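PDB 6BIO: clan CA, family C40, NlpC/P60 superfamily cysteine peptidase from Trichomonas vaginalis, which probably hydrolyses peptide bonds in bacterial peptidoglycan, acting as a cysteine peptidase with which the parasite targets bacteria. Local coordinates for residues G184-A189 against T236-Y241. Numbering follows the deposited sequence.
Sequences GLMQWA and THVGMY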
# COMPACT_ATOMS: atom_id res chain seq x y z
N GLY A 184 12.95 1.84 -2.44
CA GLY A 184 12.08 2.42 -1.43
C GLY A 184 10.94 3.20 -2.03
O GLY A 184 9.82 3.19 -1.52
N LEU A 185 11.19 3.89 -3.14
CA LEU A 185 10.14 4.58 -3.85
C LEU A 185 9.06 3.61 -4.30
O LEU A 185 7.86 3.92 -4.21
CB LEU A 185 10.75 5.36 -5.03
CG LEU A 185 9.77 6.17 -5.88
CD1 LEU A 185 9.12 7.31 -5.06
CD2 LEU A 185 10.46 6.74 -7.08
N MET A 186 9.45 2.42 -4.81
CA MET A 186 8.47 1.45 -5.28
C MET A 186 7.64 0.93 -4.13
O MET A 186 6.42 0.86 -4.23
CB MET A 186 9.17 0.29 -5.97
CG MET A 186 10.14 0.61 -7.11
SD MET A 186 9.45 1.44 -8.58
CE MET A 186 9.62 3.17 -8.09
N GLN A 187 8.30 0.56 -3.03
CA GLN A 187 7.58 -0.02 -1.91
C GLN A 187 6.64 1.01 -1.29
O GLN A 187 5.49 0.69 -0.96
CB GLN A 187 8.54 -0.59 -0.88
CG GLN A 187 7.82 -1.33 0.25
CD GLN A 187 8.75 -1.79 1.35
OE1 GLN A 187 9.48 -0.99 1.95
NE2 GLN A 187 8.70 -3.06 1.66
N TRP A 188 7.10 2.25 -1.16
CA TRP A 188 6.27 3.32 -0.63
C TRP A 188 5.01 3.49 -1.48
O TRP A 188 3.89 3.64 -0.97
CB TRP A 188 7.09 4.62 -0.56
CG TRP A 188 6.18 5.80 -0.30
CD1 TRP A 188 5.68 6.21 0.88
CD2 TRP A 188 5.57 6.62 -1.30
NE1 TRP A 188 4.78 7.24 0.68
CE2 TRP A 188 4.69 7.50 -0.65
CE3 TRP A 188 5.68 6.70 -2.69
CZ2 TRP A 188 3.94 8.45 -1.34
CZ3 TRP A 188 4.93 7.64 -3.36
CH2 TRP A 188 4.05 8.48 -2.68
N ALA A 189 5.18 3.59 -2.80
CA ALA A 189 4.03 3.89 -3.66
C ALA A 189 2.97 2.81 -3.48
O ALA A 189 1.77 3.10 -3.38
CB ALA A 189 4.47 3.99 -5.12
N THR A 236 20.14 -4.74 -9.26
CA THR A 236 20.60 -3.66 -8.42
C THR A 236 19.79 -2.39 -8.53
O THR A 236 20.13 -1.43 -7.85
CB THR A 236 22.05 -3.33 -8.81
OG1 THR A 236 22.10 -3.01 -10.20
CG2 THR A 236 23.00 -4.49 -8.52
N HIS A 237 18.78 -2.33 -9.39
CA HIS A 237 18.05 -1.09 -9.59
C HIS A 237 16.63 -1.43 -10.02
O HIS A 237 16.35 -2.54 -10.50
CB HIS A 237 18.75 -0.25 -10.68
CG HIS A 237 18.30 1.17 -10.74
ND1 HIS A 237 18.69 2.10 -9.81
CD2 HIS A 237 17.53 1.83 -11.63
CE1 HIS A 237 18.15 3.27 -10.11
NE2 HIS A 237 17.45 3.14 -11.22
N VAL A 238 15.74 -0.46 -9.88
CA VAL A 238 14.33 -0.63 -10.23
C VAL A 238 13.74 0.73 -10.49
O VAL A 238 14.16 1.73 -9.90
CB VAL A 238 13.57 -1.36 -9.09
CG1 VAL A 238 13.61 -0.56 -7.80
CG2 VAL A 238 12.13 -1.70 -9.48
N GLY A 239 12.73 0.78 -11.37
CA GLY A 239 11.92 1.96 -11.59
C GLY A 239 10.51 1.56 -11.96
O GLY A 239 10.22 0.38 -12.14
N MET A 240 9.61 2.54 -12.05
CA MET A 240 8.19 2.28 -12.32
C MET A 240 7.81 2.88 -13.67
O MET A 240 7.99 4.08 -13.89
CB MET A 240 7.28 2.87 -11.24
CG MET A 240 5.85 2.52 -11.43
SD MET A 240 4.74 3.19 -10.20
CE MET A 240 5.32 2.37 -8.73
N TYR A 241 7.26 2.06 -14.56
CA TYR A 241 6.79 2.55 -15.84
C TYR A 241 5.63 3.51 -15.60
O TYR A 241 4.74 3.22 -14.80
CB TYR A 241 6.35 1.37 -16.72
CG TYR A 241 6.10 1.78 -18.15
CD1 TYR A 241 7.17 2.10 -18.98
CD2 TYR A 241 4.84 1.83 -18.66
CE1 TYR A 241 6.97 2.50 -20.28
CE2 TYR A 241 4.62 2.24 -19.96
CZ TYR A 241 5.69 2.57 -20.78
OH TYR A 241 5.50 2.99 -22.10
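The sulfur of Met186 rests over the face of the peptide bond joining Gly239 to Met240, with SD 3.5 Å from Gly239 C and 3.6 Å from Met240 N. Because the amide N-H lies in the peptide plane, it does not point at the sulfur, and the contact is one of van der Waals packing. Met186 reaches this position by folding its chain at chi2 (-62°) and again at chi3 (88°), which lays the thioether against the strand. Its CE then comes 3.9 Å from Met240 CB. Nearer the helix, both methyls of Val238 meet Met186 CG, CG1 at 3.7 Å. Met240 answers in the other direction: extended as far as SD and then bent, it brings CE to 4.0 Å from Ala189 CB.

Helix 182-191 thus packs on a central strand of the antiparallel sheet, as in the papain-like fold of NlpC/P60 peptidases. Val238 also touches Cys182 and Ser183 at the start of the helix, while Ala158 and Val162 of helix 154-163 cover Met240. With no hydrogen bond between the two segments, van der Waals packing joins helix and strand: apolar side-chain contacts, and a polarisable sulfur against the flat face of a buried peptide group, which needs no directed bond.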